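PDB 3V0R: major allergen Alt a 1, which may bind host plant thaumatin-like proteins and inhibit their beta-glucanase activity, and is a secreted, disulfide-linked homodimeric beta-barrel allergen of a fungus. Local coordinates for residues 22-25 / 31-34; 78-83 / 100-105. All blocks are in the same frame, centred on the assembly; numbering follows the deposited sequence.

Contact 1 (22-25 / 31-34); sequences YGRK and YNSL. With 0FU (2,5,6-triaminopyrimidin-4-ol), chain K; 0FU (2,5,6-triaminopyrimidin-4-ol), chain M; SO4 (sulfate ion), chain B.
Lys25 lays its aliphatic chain over one face of the Tyr31 ring, a CH-pi contact with CE 3.9 Å from the ring centroid and 29° off the ring normal. Its CG sits beside the backbone N (chi1 -62°) and the chain runs extended from there, which carries CG past the CD1-CE1 side of the ring and CE onward to CZ. The CD1 methyl of Leu34 lies over the centre of the opposite face, and the ring edge is turned to the backbone of Arg24. That backbone is gripped twice: Arg24 N donates to Ser33 O at 2.9 Å, and Asn32 N to Arg24 O, also at 2.9 Å. Gly23 CA closes to 3.1 Å from Ser33 O in a CA-H...O contact. Asn32 ND2 lies over a face of the Arg24 guanidinium, the amide and guanidinium planes 76° apart. Further out, Asp113 forms a salt bridge with Arg24 NE, while NH1 makes a weak bond to a sulfate, probably from the crystallisation liquor, also held by Lys17 of the second subunit. The two backbone bonds hold the end of strand 15-25 to the chain entering 33-40, its antiparallel hairpin partner. Within the hairpin, Tyr22, Ser33 and Leu34 contribute to a triaminopyrimidinol pocket, and Tyr22 meets its counterpart in the second subunit. The Asp113 salt bridge is consistent with a retained positive charge on Arg24 near the second subunit.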
loop_
_atom_site.group_PDB
_atom_site.type_symbol
_atom_site.label_atom_id
_atom_site.label_comp_id
_atom_site.label_asym_id
_atom_site.label_seq_id
_atom_site.Cartn_x
_atom_site.Cartn_y
_atom_site.Cartn_z
ATOM N N TYR A 22 -12.009 -9.777 -9.486
ATOM C CA TYR A 22 -12.929 -9.655 -8.348
ATOM C C TYR A 22 -13.691 -8.376 -8.519
ATOM O O TYR A 22 -13.199 -7.437 -9.081
ATOM C CB TYR A 22 -12.163 -9.610 -7.004
ATOM C CG TYR A 22 -13.004 -9.483 -5.719
ATOM C CD1 TYR A 22 -13.333 -10.617 -4.930
ATOM C CD2 TYR A 22 -13.401 -8.239 -5.230
ATOM C CE1 TYR A 22 -14.047 -10.495 -3.733
ATOM C CE2 TYR A 22 -14.150 -8.124 -4.048
ATOM C CZ TYR A 22 -14.485 -9.241 -3.318
ATOM O OH TYR A 22 -15.155 -9.098 -2.114
ATOM N N GLY A 23 -14.894 -8.334 -7.980
ATOM C CA GLY A 23 -15.611 -7.073 -7.818
ATOM C C GLY A 23 -16.728 -7.184 -6.796
ATOM O O GLY A 23 -17.230 -8.272 -6.547
ATOM N N ARG A 24 -17.086 -6.070 -6.192
ATOM C CA ARG A 24 -18.176 -6.059 -5.261
ATOM C C ARG A 24 -19.186 -5.002 -5.712
ATOM O O ARG A 24 -18.806 -3.887 -6.007
ATOM C CB ARG A 24 -17.692 -5.768 -3.838
ATOM C CG ARG A 24 -18.877 -5.690 -2.873
ATOM C CD ARG A 24 -18.440 -5.424 -1.466
ATOM N NE ARG A 24 -19.601 -5.160 -0.637
ATOM C CZ ARG A 24 -19.644 -4.285 0.331
ATOM N NH1 ARG A 24 -20.770 -4.092 1.011
ATOM N NH2 ARG A 24 -18.547 -3.658 0.722
ATOM N N LYS A 25 -20.437 -5.393 -5.756
ATOM C CA LYS A 25 -21.567 -4.499 -6.027
ATOM C C LYS A 25 -22.417 -4.450 -4.762
ATOM O O LYS A 25 -23.189 -5.372 -4.504
ATOM C CB LYS A 25 -22.417 -5.087 -7.173
ATOM C CG LYS A 25 -21.672 -5.220 -8.500
ATOM C CD LYS A 25 -22.588 -5.901 -9.529
ATOM C CE LYS A 25 -21.943 -5.922 -10.915
ATOM N NZ LYS A 25 -22.744 -6.856 -11.837
ATOM N N TYR A 31 -20.129 -1.105 -9.063
ATOM C CA TYR A 31 -19.053 -1.663 -8.263
ATOM C C TYR A 31 -18.561 -0.602 -7.249
ATOM O O TYR A 31 -18.513 0.577 -7.593
ATOM C CB TYR A 31 -17.843 -2.037 -9.146
ATOM C CG TYR A 31 -18.110 -3.258 -10.029
ATOM C CD1 TYR A 31 -18.103 -4.532 -9.490
ATOM C CD2 TYR A 31 -18.333 -3.126 -11.380
ATOM C CE1 TYR A 31 -18.355 -5.657 -10.274
ATOM C CE2 TYR A 31 -18.515 -4.253 -12.200
ATOM C CZ TYR A 31 -18.541 -5.512 -11.640
ATOM O OH TYR A 31 -18.734 -6.628 -12.432
ATOM N N ASN A 32 -18.153 -1.049 -6.055
ATOM C CA ASN A 32 -17.394 -0.187 -5.171
ATOM C C ASN A 32 -15.966 -0.668 -5.036
ATOM O O ASN A 32 -15.146 0.008 -4.420
ATOM C CB ASN A 32 -18.052 0.049 -3.793
ATOM C CG ASN A 32 -18.058 -1.178 -2.908
ATOM O OD1 ASN A 32 -17.571 -2.257 -3.287
ATOM N ND2 ASN A 32 -18.635 -1.024 -1.712
ATOM N N SER A 33 -15.694 -1.853 -5.586
ATOM C CA SER A 33 -14.382 -2.459 -5.528
ATOM C C SER A 33 -14.219 -3.324 -6.775
ATOM O O SER A 33 -15.079 -4.111 -7.058
ATOM C CB SER A 33 -14.237 -3.293 -4.244
ATOM O OG SER A 33 -12.922 -3.844 -4.157
ATOM N N LEU A 34 -13.091 -3.193 -7.476
ATOM C CA LEU A 34 -12.821 -3.957 -8.674
ATOM C C LEU A 34 -11.332 -4.216 -8.770
ATOM O O LEU A 34 -10.527 -3.315 -8.489
ATOM C CB LEU A 34 -13.286 -3.107 -9.884
ATOM C CG LEU A 34 -13.812 -3.604 -11.191
ATOM C CD1 LEU A 34 -14.976 -4.525 -11.088
ATOM C CD2 LEU A 34 -14.305 -2.363 -11.953
HETATM C C4 0FU K . -8.022 -7.902 -2.658
HETATM N N3 0FU K . -7.106 -8.767 -3.154
HETATM C C2 0FU K . -7.536 -9.895 -3.778
HETATM N NAA 0FU K . -6.620 -10.755 -4.255
HETATM N N1 0FU K . -8.855 -10.168 -3.943
HETATM C C6 0FU K . -9.773 -9.336 -3.425
HETATM N NAB 0FU K . -11.108 -9.489 -3.467
HETATM C C5 0FU K . -9.358 -8.209 -2.804
HETATM N NAC 0FU K . -10.288 -7.398 -2.334
HETATM O O4 0FU K . -7.730 -6.717 -2.002
HETATM C C4 0FU M . -7.131 -5.959 -4.845
HETATM N N3 0FU M . -8.393 -5.517 -4.892
HETATM C C2 0FU M . -9.304 -6.156 -5.657
HETATM N NAA 0FU M . -10.556 -5.656 -5.652
HETATM N N1 0FU M . -8.982 -7.266 -6.387
HETATM C C6 0FU M . -7.726 -7.736 -6.370
HETATM N NAB 0FU M . -7.372 -8.805 -7.095
HETATM C C5 0FU M . -6.782 -7.072 -5.575
HETATM N NAC 0FU M . -5.506 -7.449 -5.491
HETATM O O4 0FU M . -6.161 -5.383 -4.091
HETATM S S SO4 B . -20.435 -1.898 4.761
HETATM O O1 SO4 B . -19.631 -2.908 5.533
HETATM O O2 SO4 B . -21.865 -2.325 4.800
HETATM O O3 SO4 B . -20.265 -0.556 5.402
HETATM O O4 SO4 B . -20.062 -1.780 3.320
#

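Contact 2 (78-83 / 100-105); sequences DRSGLL and LPNYCR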
loop_
_atom_site.group_PDB
_atom_site.type_symbol
_atom_site.label_atom_id
_atom_site.label_comp_id
_atom_site.label_asym_id
_atom_site.label_seq_id
_atom_site.Cartn_x
_atom_site.Cartn_y
_atom_site.Cartn_z
ATOM N N ASP A 78 -21.327 -3.019 -18.295
ATOM C CA ASP A 78 -22.392 -3.644 -19.078
ATOM C C ASP A 78 -21.908 -4.874 -19.911
ATOM O O ASP A 78 -22.697 -5.732 -20.218
ATOM C CB ASP A 78 -23.051 -2.604 -20.053
ATOM C CG ASP A 78 -22.047 -2.054 -21.161
ATOM O OD1 ASP A 78 -20.858 -2.251 -21.071
ATOM O OD2 ASP A 78 -22.486 -1.429 -22.139
ATOM N N ARG A 79 -20.635 -4.954 -20.241
ATOM C CA ARG A 79 -20.123 -6.005 -21.116
ATOM C C ARG A 79 -18.918 -6.708 -20.485
ATOM O O ARG A 79 -18.228 -7.481 -21.153
ATOM C CB ARG A 79 -19.747 -5.379 -22.446
ATOM C CG ARG A 79 -18.561 -4.432 -22.330
ATOM C CD ARG A 79 -18.377 -3.523 -23.544
ATOM N NE ARG A 79 -19.380 -2.493 -23.550
ATOM C CZ ARG A 79 -19.427 -1.451 -24.390
ATOM N NH1 ARG A 79 -18.525 -1.269 -25.350
ATOM N NH2 ARG A 79 -20.428 -0.562 -24.282
ATOM N N SER A 80 -18.653 -6.433 -19.201
ATOM C CA SER A 80 -17.451 -6.898 -18.523
ATOM C C SER A 80 -16.228 -6.617 -19.343
ATOM O O SER A 80 -15.336 -7.460 -19.453
ATOM C CB SER A 80 -17.554 -8.400 -18.222
ATOM O OG SER A 80 -18.587 -8.604 -17.269
ATOM N N GLY A 81 -16.132 -5.416 -19.894
ATOM C CA GLY A 81 -15.060 -5.102 -20.775
ATOM C C GLY A 81 -13.981 -4.275 -20.133
ATOM O O GLY A 81 -14.261 -3.267 -19.524
ATOM N N LEU A 82 -12.776 -4.746 -20.216
ATOM C CA LEU A 82 -11.612 -4.074 -19.694
ATOM C C LEU A 82 -10.842 -3.347 -20.787
ATOM O O LEU A 82 -10.649 -3.896 -21.858
ATOM C CB LEU A 82 -10.655 -5.124 -19.111
ATOM C CG LEU A 82 -9.293 -4.643 -18.631
ATOM C CD1 LEU A 82 -9.375 -3.777 -17.394
ATOM C CD2 LEU A 82 -8.328 -5.791 -18.328
ATOM N N LEU A 83 -10.348 -2.161 -20.471
ATOM C CA LEU A 83 -9.438 -1.406 -21.319
ATOM C C LEU A 83 -8.227 -1.000 -20.474
ATOM O O LEU A 83 -8.365 -0.541 -19.369
ATOM C CB LEU A 83 -10.157 -0.143 -21.796
ATOM C CG LEU A 83 -9.360 0.909 -22.523
ATOM C CD1 LEU A 83 -8.779 0.376 -23.791
ATOM C CD2 LEU A 83 -10.201 2.183 -22.855
ATOM N N LEU A 100 -13.770 -9.921 -19.352
ATOM C CA LEU A 100 -13.345 -10.704 -18.154
ATOM C C LEU A 100 -14.590 -11.433 -17.642
ATOM O O LEU A 100 -15.368 -10.895 -16.895
ATOM C CB LEU A 100 -12.789 -9.773 -17.102
ATOM C CG LEU A 100 -11.725 -8.789 -17.482
ATOM C CD1 LEU A 100 -11.146 -8.092 -16.271
ATOM C CD2 LEU A 100 -10.555 -9.460 -18.250
ATOM N N PRO A 101 -14.800 -12.681 -18.068
ATOM C CA PRO A 101 -16.028 -13.380 -17.689
ATOM C C PRO A 101 -16.026 -13.599 -16.192
ATOM O O PRO A 101 -14.978 -13.952 -15.585
ATOM C CB PRO A 101 -15.910 -14.726 -18.381
ATOM C CG PRO A 101 -14.786 -14.620 -19.345
ATOM C CD PRO A 101 -13.928 -13.501 -18.930
ATOM N N ASN A 102 -17.185 -13.376 -15.603
ATOM C CA ASN A 102 -17.293 -13.547 -14.171
ATOM C C ASN A 102 -18.684 -13.977 -13.710
ATOM O O ASN A 102 -19.651 -13.898 -14.487
ATOM C CB ASN A 102 -16.855 -12.247 -13.528
ATOM C CG ASN A 102 -17.780 -11.097 -13.848
ATOM O OD1 ASN A 102 -18.757 -10.908 -13.165
ATOM N ND2 ASN A 102 -17.530 -10.393 -14.940
ATOM N N TYR A 103 -18.780 -14.461 -12.483
ATOM C CA TYR A 103 -20.041 -14.875 -11.896
ATOM C C TYR A 103 -20.274 -14.118 -10.598
ATOM O O TYR A 103 -19.313 -14.024 -9.773
ATOM C CB TYR A 103 -19.965 -16.378 -11.620
ATOM C CG TYR A 103 -21.246 -16.911 -11.059
ATOM C CD1 TYR A 103 -22.393 -16.959 -11.842
ATOM C CD2 TYR A 103 -21.325 -17.342 -9.743
ATOM C CE1 TYR A 103 -23.607 -17.435 -11.321
ATOM C CE2 TYR A 103 -22.521 -17.828 -9.209
ATOM C CZ TYR A 103 -23.649 -17.866 -10.007
ATOM O OH TYR A 103 -24.827 -18.327 -9.461
ATOM N N CYS A 104 -21.464 -13.530 -10.417
ATOM C CA CYS A 104 -21.817 -12.803 -9.212
ATOM C C CYS A 104 -22.758 -13.600 -8.342
ATOM O O CYS A 104 -23.704 -14.245 -8.834
ATOM C CB CYS A 104 -22.506 -11.434 -9.509
ATOM S SG CYS A 104 -21.535 -10.364 -10.609
ATOM N N ARG A 105 -22.551 -13.542 -7.038
ATOM C CA ARG A 105 -23.468 -14.240 -6.106
ATOM C C ARG A 105 -23.570 -13.393 -4.835
ATOM O O ARG A 105 -22.645 -12.593 -4.526
ATOM C CB ARG A 105 -22.925 -15.661 -5.824
ATOM C CG ARG A 105 -21.891 -15.740 -4.718
ATOM C CD ARG A 105 -21.324 -17.158 -4.489
ATOM N NE ARG A 105 -22.143 -18.043 -3.600
ATOM C CZ ARG A 105 -22.725 -19.223 -3.920
ATOM N NH1 ARG A 105 -23.410 -19.875 -2.971
ATOM N NH2 ARG A 105 -22.638 -19.767 -5.158
#
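Leu82 lies against Leu100, its CB 4.1 Å from Leu100 CD1 and its CD2 only slightly farther from the same methyl, so mainly the CD1 branch of Leu100 does the touching and the side chains meet at a slant. Both are buried: Phe73 packs on Leu82, and Leu100 reaches Ile18, Phe21, Phe75 and Ala122 on three other strands. The backbone link is Leu100 N to Ser80 O, 2.9 Å long and nearly straight at the hydrogen (163°). It lies at the open end of the antiparallel hairpin 81-87/93-106 of the beta-barrel; on the other flank, Ser80 and Gly81 both face Asp76 of strand 72-76, which fits a G1 beta bulge. Asn102 adds a polar bridge. With CG between its backbone N and carbonyl carbon (chi1 65°), the amide swings back toward Leu100, and ND2 donates to Leu100 O at 3.0 Å, with that oxygen in the amide plane. The same nitrogen makes a weak bond to Ser80 OG, 3.1 Å long and bent to 134°. The straighter, in-plane path to Leu100 O suggests that this bond, more than the serine, sets the amide's rotation. Farther along strand 93-106, Cys104 forms a disulfide with Cys116, tying this strand to 114-128.

Following the chain from the N terminus, five residues (26-30) separate segments 22-25 and 31-34, and contact 1 closes that short loop at the entry to 33-40. The chain then passes through strands 47-53, 63-64 and 72-76 before contact 2 closes the longer excursion, mostly strand, of hairpin 81-87/93-106. The two closures are in series, neither nested nor crossed. Their centres are about 11 Å apart, and they touch where Lys25 NZ packs 3.9 Å from Cys104 SG. Both belong to the same antiparallel sheet, in which strand 114-128 lies between 15-25 and 93-106 and so connects the two hairpins. Contact 1 meets the second subunit, and segment 100-105 reaches it through Tyr103 and Arg105.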